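Local atomic coordinates of putative surface-anchored fimbrial subunit (Corynebacterium diphtheriae, PDB entry 3HR6), a protein that serves as the major pilin that builds the shaft of surface fimbriae, using tandem Ig-like modules stabilised by isopeptide and disulfide bonds. Residues M37-Y42 against V137-Q142; S59-E64 against P96-V101; E65-G70 against V111-P116. All coordinates share one frame; numbering follows the deposited sequence.

The three contacts illustrate how side-chain contacts tie loops and strands of one pilin module together, all of them in the N-terminal module and away from the calcium ion. Contact 1 lies in the core; its centre is about 10 Å from that of contact 3 and about 15 Å from that of contact 2. Strand pairing joins them: Y42 O lies 2.7 Å from L100 N, a probable hydrogen bond linking contacts 1 and 2. Q142 O and V112 N, 2.8 Å apart, probably do the same for contacts 1 and 3. Contacts 2 and 3, with centres about 13 Å apart, share the short helix 63-66, and I61 CG2, in the loop just before it, packs 3.5 Å from L66 CD1.

Contact 1: residues M37-Y42 against V137-Q142; sequences MSFTLY and VYPKHQ
In the buried interior of the N-terminal Ig-like module, M37, just ahead of strand 38-44, and F39 within it face H141 and P139, the proline sitting at an irregular point of the broken strand 131-143. The first pair is a Met-aromatic contact. M37 SD sits over one face of the H141 imidazole, 4.0 Å from the ring centroid and 17° off the ring normal, displaced somewhat toward the rim. The nearest approach is M37 SD to H141 CE1, 3.9 Å, and the M37 CG methylene lies equally close to that carbon. The methionine chain bends at both chi2 and chi3, and it meets the imidazole side chain at about a right angle. On H141 a chi1 of 65° sends the imidazole off the strand toward M37, one face under the sulfur.

These side chains fill the interior between strands 38-44 and 131-143, which belong to one curled sheet of the Ig-like module but are not paired with each other. The backbones stay well apart, with the CA atoms of M37 and H141 separated by 9.4 Å.

Two residues along, F39 CE1 approaches P139 CG at 3.8 Å, with F39 CZ slightly farther from the same carbon. The phenyl ring and the pyrrolidine cross obliquely. F39 also touches V9 and A11 of strand 5-13 and V101 of strand 97-103, while P139 touches V9.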
# COMPACT_ATOMS: atom_id res chain seq x y z
N MET A 37 -1.86 12.09 -17.06
CA MET A 37 -3.19 12.43 -16.59
C MET A 37 -4.16 12.05 -17.69
O MET A 37 -3.95 12.38 -18.85
CB MET A 37 -3.28 13.91 -16.22
CG MET A 37 -2.37 14.30 -15.08
SD MET A 37 -2.91 13.62 -13.51
CE MET A 37 -1.78 12.24 -13.23
N SER A 38 -5.23 11.35 -17.30
CA SER A 38 -6.11 10.69 -18.24
C SER A 38 -7.39 11.49 -18.41
O SER A 38 -8.04 11.85 -17.44
CB SER A 38 -6.44 9.28 -17.73
OG SER A 38 -7.39 8.69 -18.59
N PHE A 39 -7.73 11.77 -19.67
CA PHE A 39 -8.89 12.53 -20.01
C PHE A 39 -9.69 11.83 -21.07
O PHE A 39 -9.13 11.27 -22.00
CB PHE A 39 -8.48 13.89 -20.55
CG PHE A 39 -7.86 14.77 -19.53
CD1 PHE A 39 -8.64 15.65 -18.77
CD2 PHE A 39 -6.50 14.74 -19.33
CE1 PHE A 39 -8.06 16.46 -17.81
CE2 PHE A 39 -5.92 15.54 -18.40
CZ PHE A 39 -6.70 16.41 -17.63
N THR A 40 -11.00 11.91 -20.93
CA THR A 40 -11.90 11.53 -21.99
C THR A 40 -12.56 12.80 -22.57
O THR A 40 -13.05 13.67 -21.83
CB THR A 40 -12.94 10.52 -21.48
OG1 THR A 40 -12.25 9.37 -20.98
CG2 THR A 40 -13.89 10.09 -22.60
N LEU A 41 -12.54 12.87 -23.90
CA LEU A 41 -13.26 13.88 -24.64
C LEU A 41 -14.62 13.33 -25.09
O LEU A 41 -14.69 12.26 -25.67
CB LEU A 41 -12.44 14.34 -25.85
CG LEU A 41 -13.00 15.56 -26.60
CD1 LEU A 41 -12.83 16.86 -25.79
CD2 LEU A 41 -12.34 15.68 -27.98
N TYR A 42 -15.68 14.06 -24.76
CA TYR A 42 -17.04 13.79 -25.24
C TYR A 42 -17.54 14.95 -26.08
O TYR A 42 -17.25 16.13 -25.77
CB TYR A 42 -18.01 13.68 -24.06
CG TYR A 42 -17.73 12.51 -23.14
CD1 TYR A 42 -18.32 11.27 -23.39
CD2 TYR A 42 -16.93 12.63 -22.02
CE1 TYR A 42 -18.11 10.20 -22.58
CE2 TYR A 42 -16.71 11.57 -21.17
CZ TYR A 42 -17.30 10.33 -21.48
OH TYR A 42 -17.11 9.24 -20.69
N VAL A 137 -6.76 24.16 -23.17
CA VAL A 137 -7.45 24.24 -21.89
C VAL A 137 -6.55 23.68 -20.81
O VAL A 137 -5.65 22.89 -21.08
CB VAL A 137 -8.80 23.52 -21.89
CG1 VAL A 137 -9.71 24.18 -22.93
CG2 VAL A 137 -8.62 22.05 -22.21
N TYR A 138 -6.79 24.14 -19.59
CA TYR A 138 -5.83 24.04 -18.50
C TYR A 138 -6.52 23.64 -17.17
O TYR A 138 -6.42 24.35 -16.17
CB TYR A 138 -5.10 25.38 -18.35
CG TYR A 138 -4.32 25.79 -19.57
CD1 TYR A 138 -2.99 25.41 -19.73
CD2 TYR A 138 -4.92 26.53 -20.57
CE1 TYR A 138 -2.28 25.77 -20.87
CE2 TYR A 138 -4.23 26.87 -21.72
CZ TYR A 138 -2.91 26.49 -21.86
OH TYR A 138 -2.23 26.83 -22.99
N PRO A 139 -7.21 22.51 -17.16
CA PRO A 139 -7.84 22.03 -15.92
C PRO A 139 -6.80 21.77 -14.81
O PRO A 139 -5.70 21.30 -15.11
CB PRO A 139 -8.50 20.73 -16.38
CG PRO A 139 -7.61 20.26 -17.49
CD PRO A 139 -7.32 21.51 -18.24
N LYS A 140 -7.15 22.12 -13.57
CA LYS A 140 -6.29 21.92 -12.41
C LYS A 140 -6.70 20.68 -11.65
O LYS A 140 -7.87 20.38 -11.49
CB LYS A 140 -6.40 23.11 -11.43
CG LYS A 140 -5.49 24.28 -11.73
CD LYS A 140 -5.61 24.88 -13.12
CE LYS A 140 -6.55 26.09 -13.27
NZ LYS A 140 -6.48 26.64 -14.69
N HIS A 141 -5.70 19.95 -11.16
CA HIS A 141 -5.91 18.84 -10.24
C HIS A 141 -4.95 19.02 -9.09
O HIS A 141 -4.06 19.86 -9.13
CB HIS A 141 -5.68 17.49 -10.90
CG HIS A 141 -4.26 17.29 -11.32
ND1 HIS A 141 -3.81 17.61 -12.58
CD2 HIS A 141 -3.18 16.86 -10.62
CE1 HIS A 141 -2.51 17.37 -12.64
NE2 HIS A 141 -2.10 16.91 -11.47
N GLN A 142 -5.17 18.24 -8.03
CA GLN A 142 -4.30 18.30 -6.86
C GLN A 142 -3.70 16.95 -6.61
O GLN A 142 -4.34 15.93 -6.73
CB GLN A 142 -5.04 18.82 -5.61
CG GLN A 142 -5.53 20.29 -5.69
CD GLN A 142 -6.83 20.47 -6.42
OE1 GLN A 142 -7.85 19.87 -6.08
NE2 GLN A 142 -6.80 21.32 -7.46

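Contact 2: residues S59-E64 against P96-V101; sequences SKIKLE and PALYLV
I61 and L63 bring hydrophobic side chains onto L98 and L100, alternate residues of strand 97-103 that face the loop and the short helical turn. The segment follows helix 52-58 as a loop, and its first contributor is I61. There CD1 and L98 CD2 meet tip to tip, the two chains reaching toward each other from their own backbones. The separation of I61 CD1 and L98 CD2 is 3.4 Å, tighter than an ordinary methyl-methyl contact, which marks this as a closely pressed spot. On the isoleucine the reach comes from CG1 lying anti to the carbonyl carbon (chi1 -74°) with CD1 extended beyond it. L98 answers with CG opposite its backbone N, chi1 -175°, which carries the branch out from the sheet. The CA atoms of I61 and L98 are meanwhile 11.0 Å apart, a span bridged by side chains alone.

L63 follows in the weakly bonded helical turn about 63-66. Its CB bond does not aim at the strand, yet the end of the chain comes nearer: L63 CD2 lies 3.7 Å from L100 CD1. These two leucines pass each other at a slant, and their methyls are in ordinary van der Waals contact. L63 is the more exposed partner, L100 the buried one.

The loop and helical turn thus lie over strand 97-103, which pairs with 38-44 and 117-124. L98 also packs on I47 and L49, L63 on L118 of strand 117-124, and L100 on P116.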
# COMPACT_ATOMS: atom_id res chain seq x y z
N SER A 59 -25.65 27.94 -23.26
CA SER A 59 -25.64 28.84 -22.10
C SER A 59 -26.63 28.42 -21.00
O SER A 59 -26.58 28.94 -19.89
CB SER A 59 -25.98 30.27 -22.52
OG SER A 59 -27.38 30.42 -22.66
N LYS A 60 -27.56 27.52 -21.32
CA LYS A 60 -28.46 26.96 -20.30
C LYS A 60 -27.91 25.67 -19.66
O LYS A 60 -28.41 25.25 -18.62
CB LYS A 60 -29.87 26.71 -20.86
CG LYS A 60 -30.75 27.96 -20.97
CD LYS A 60 -32.24 27.62 -21.15
CE LYS A 60 -33.09 28.89 -21.14
NZ LYS A 60 -34.56 28.63 -21.29
N ILE A 61 -26.88 25.07 -20.26
CA ILE A 61 -26.44 23.72 -19.87
C ILE A 61 -26.06 23.65 -18.39
O ILE A 61 -25.38 24.52 -17.86
CB ILE A 61 -25.22 23.22 -20.69
CG1 ILE A 61 -25.64 22.82 -22.10
CG2 ILE A 61 -24.58 22.01 -20.01
CD1 ILE A 61 -24.47 22.50 -23.02
N LYS A 62 -26.53 22.58 -17.75
CA LYS A 62 -26.16 22.26 -16.38
C LYS A 62 -25.27 21.04 -16.49
O LYS A 62 -25.71 20.01 -16.98
CB LYS A 62 -27.41 21.97 -15.53
CG LYS A 62 -27.83 23.15 -14.66
CD LYS A 62 -29.33 23.31 -14.49
CE LYS A 62 -29.66 24.79 -14.20
NZ LYS A 62 -31.08 25.04 -13.85
N LEU A 63 -24.02 21.15 -16.06
CA LEU A 63 -23.09 20.04 -16.19
C LEU A 63 -23.67 18.72 -15.67
O LEU A 63 -23.35 17.65 -16.18
CB LEU A 63 -21.75 20.35 -15.49
CG LEU A 63 -20.80 21.32 -16.20
CD1 LEU A 63 -19.67 21.76 -15.27
CD2 LEU A 63 -20.21 20.70 -17.46
N GLU A 64 -24.54 18.79 -14.65
CA GLU A 64 -25.15 17.56 -14.10
C GLU A 64 -26.02 16.86 -15.14
O GLU A 64 -26.25 15.66 -15.03
CB GLU A 64 -25.94 17.83 -12.80
CG GLU A 64 -27.12 18.83 -12.91
CD GLU A 64 -26.82 20.22 -12.35
OE1 GLU A 64 -25.67 20.71 -12.52
OE2 GLU A 64 -27.73 20.84 -11.77
N PRO A 96 -16.26 20.71 -35.72
CA PRO A 96 -16.71 21.82 -34.88
C PRO A 96 -17.93 21.42 -34.02
O PRO A 96 -18.92 20.94 -34.55
CB PRO A 96 -17.05 22.91 -35.89
CG PRO A 96 -16.15 22.62 -37.06
CD PRO A 96 -16.05 21.13 -37.12
N ALA A 97 -17.82 21.60 -32.70
CA ALA A 97 -18.88 21.18 -31.77
C ALA A 97 -18.63 21.78 -30.39
O ALA A 97 -17.61 22.42 -30.18
CB ALA A 97 -18.92 19.67 -31.67
N LEU A 98 -19.58 21.58 -29.47
CA LEU A 98 -19.36 21.79 -28.03
C LEU A 98 -18.83 20.49 -27.46
O LEU A 98 -19.41 19.42 -27.70
CB LEU A 98 -20.65 22.21 -27.30
CG LEU A 98 -20.53 22.59 -25.81
CD1 LEU A 98 -19.65 23.80 -25.61
CD2 LEU A 98 -21.93 22.85 -25.19
N TYR A 99 -17.72 20.56 -26.73
CA TYR A 99 -17.13 19.37 -26.14
C TYR A 99 -17.14 19.39 -24.62
O TYR A 99 -17.24 20.43 -23.99
CB TYR A 99 -15.70 19.15 -26.65
CG TYR A 99 -15.68 18.74 -28.11
CD1 TYR A 99 -15.76 17.41 -28.49
CD2 TYR A 99 -15.59 19.71 -29.13
CE1 TYR A 99 -15.76 17.03 -29.82
CE2 TYR A 99 -15.57 19.33 -30.48
CZ TYR A 99 -15.65 17.99 -30.81
OH TYR A 99 -15.66 17.57 -32.14
N LEU A 100 -17.04 18.21 -24.05
CA LEU A 100 -16.93 18.06 -22.61
C LEU A 100 -15.68 17.24 -22.33
O LEU A 100 -15.49 16.15 -22.89
CB LEU A 100 -18.20 17.41 -22.04
CG LEU A 100 -18.15 17.16 -20.53
CD1 LEU A 100 -18.53 18.41 -19.78
CD2 LEU A 100 -19.08 15.96 -20.16
N VAL A 101 -14.78 17.80 -21.52
CA VAL A 101 -13.53 17.16 -21.17
C VAL A 101 -13.66 16.61 -19.75
O VAL A 101 -13.95 17.35 -18.81
CB VAL A 101 -12.33 18.17 -21.24
CG1 VAL A 101 -11.07 17.57 -20.63
CG2 VAL A 101 -12.09 18.62 -22.68

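Contact 3: residues E65-G70 against V111-P116; sequences ELYTNG and VVRSQP
Y67 lays one face of its ring over P116, while its hydroxyl end points at the guanidinium of R113. The proline contact is a CH-pi interaction. P116 CG lies 3.8 Å from the centroid of the Y67 ring, on a line 23° from the ring normal, so the carbon sits above the face but shifted toward the rim. The shift favours one side of the ring: Y67 CD2 is 3.6 Å from P116 CG and Y67 CE2 is hardly farther. The tyrosine chain and the pyrrolidine meet at about a right angle, and the CA atoms of Y67 and P116 are 7.7 Å apart. A chi1 of -179° sets the ring opposite the backbone N and carries it out over P116.

R113 comes from the opposite direction. Its guanidinium plane stands 77° from the tyrosine ring, so the two groups do not stack. Y67 OH approaches obliquely, 3.6 Å from R113 NH1 and much the same from NH2, a polar neighbourhood rather than a bond. The arginine chain is extended from CG to NE, which carries the charged end well away from its backbone. What grips that end lies elsewhere: NE forms a salt bridge with E185, and NH1 donates to the backbone O of Q103. Because E185 belongs to the following Cna-B-like region, the bridge is consistent with a tie between successive modules. G70, whose positive phi suits glycine, brushes the guanidinium with its CA.

Contact 3 lies at the surface, where the end of the weakly bonded helix 63-66 and the small hairpin 67-68/71-72, turning at N69-G70, settle on the connection between strands 111-112 and 117-124. Strand 97-103 lies alongside, Y67 and P116 both touching its V102.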
# COMPACT_ATOMS: atom_id res chain seq x y z
N GLU A 65 -26.49 17.59 -16.14
CA GLU A 65 -27.29 17.02 -17.23
C GLU A 65 -26.43 16.19 -18.19
O GLU A 65 -26.92 15.26 -18.81
CB GLU A 65 -28.01 18.12 -18.02
CG GLU A 65 -28.85 19.10 -17.17
CD GLU A 65 -30.10 18.46 -16.54
OE1 GLU A 65 -30.67 17.52 -17.15
OE2 GLU A 65 -30.51 18.90 -15.44
N LEU A 66 -25.14 16.53 -18.29
CA LEU A 66 -24.21 15.87 -19.23
C LEU A 66 -23.42 14.76 -18.57
O LEU A 66 -22.92 13.85 -19.24
CB LEU A 66 -23.24 16.90 -19.80
CG LEU A 66 -23.89 18.05 -20.55
CD1 LEU A 66 -22.84 19.09 -20.93
CD2 LEU A 66 -24.64 17.53 -21.78
N TYR A 67 -23.29 14.85 -17.26
CA TYR A 67 -22.39 13.99 -16.52
C TYR A 67 -22.76 14.07 -15.05
O TYR A 67 -22.85 15.16 -14.49
CB TYR A 67 -20.94 14.46 -16.74
CG TYR A 67 -19.89 13.63 -16.05
CD1 TYR A 67 -19.14 12.69 -16.76
CD2 TYR A 67 -19.64 13.78 -14.69
CE1 TYR A 67 -18.18 11.93 -16.13
CE2 TYR A 67 -18.67 13.03 -14.05
CZ TYR A 67 -17.94 12.11 -14.77
OH TYR A 67 -16.99 11.38 -14.13
N THR A 68 -22.97 12.92 -14.42
CA THR A 68 -23.36 12.89 -13.01
C THR A 68 -23.03 11.53 -12.43
O THR A 68 -23.03 10.54 -13.15
CB THR A 68 -24.86 13.28 -12.82
OG1 THR A 68 -25.19 13.32 -11.43
CG2 THR A 68 -25.81 12.32 -13.56
N ASN A 69 -22.70 11.50 -11.14
CA ASN A 69 -22.33 10.27 -10.43
C ASN A 69 -21.11 9.53 -11.02
O ASN A 69 -21.05 8.30 -11.02
CB ASN A 69 -23.57 9.34 -10.32
CG ASN A 69 -23.42 8.25 -9.26
OD1 ASN A 69 -22.44 8.22 -8.50
ND2 ASN A 69 -24.39 7.35 -9.20
N GLY A 70 -20.13 10.29 -11.50
CA GLY A 70 -18.91 9.71 -12.07
C GLY A 70 -19.01 9.05 -13.44
O GLY A 70 -18.13 8.25 -13.82
N VAL A 111 -4.64 11.33 -8.50
CA VAL A 111 -4.81 12.74 -8.10
C VAL A 111 -6.27 13.06 -7.73
O VAL A 111 -7.19 12.31 -8.09
CB VAL A 111 -4.39 13.68 -9.27
CG1 VAL A 111 -2.89 13.54 -9.65
CG2 VAL A 111 -5.28 13.44 -10.53
N VAL A 112 -6.51 14.24 -7.14
CA VAL A 112 -7.83 14.78 -6.98
C VAL A 112 -8.11 15.47 -8.31
O VAL A 112 -7.55 16.52 -8.63
CB VAL A 112 -7.95 15.75 -5.79
CG1 VAL A 112 -9.40 16.25 -5.62
CG2 VAL A 112 -7.45 15.05 -4.49
N ARG A 113 -8.94 14.82 -9.11
CA ARG A 113 -9.11 15.16 -10.52
C ARG A 113 -9.90 16.40 -10.73
O ARG A 113 -10.69 16.80 -9.88
CB ARG A 113 -9.75 13.99 -11.27
CG ARG A 113 -11.11 13.62 -10.77
CD ARG A 113 -11.79 12.68 -11.75
NE ARG A 113 -12.98 12.07 -11.17
CZ ARG A 113 -13.79 11.24 -11.82
NH1 ARG A 113 -13.56 10.95 -13.10
NH2 ARG A 113 -14.84 10.72 -11.19
N SER A 114 -9.70 16.98 -11.91
CA SER A 114 -10.47 18.10 -12.37
C SER A 114 -11.91 17.66 -12.59
O SER A 114 -12.16 16.52 -12.96
CB SER A 114 -9.90 18.62 -13.70
OG SER A 114 -8.51 18.90 -13.61
N GLN A 115 -12.84 18.57 -12.32
CA GLN A 115 -14.24 18.37 -12.66
C GLN A 115 -14.41 18.42 -14.18
O GLN A 115 -13.59 19.01 -14.89
CB GLN A 115 -15.08 19.49 -12.06
CG GLN A 115 -14.83 19.71 -10.58
CD GLN A 115 -15.28 18.56 -9.78
OE1 GLN A 115 -16.42 18.10 -9.96
NE2 GLN A 115 -14.42 18.07 -8.89
N PRO A 116 -15.51 17.81 -14.67
CA PRO A 116 -15.84 17.99 -16.08
C PRO A 116 -16.04 19.45 -16.46
O PRO A 116 -16.49 20.26 -15.64
CB PRO A 116 -17.14 17.22 -16.23
CG PRO A 116 -17.10 16.24 -15.12
CD PRO A 116 -16.48 16.93 -14.00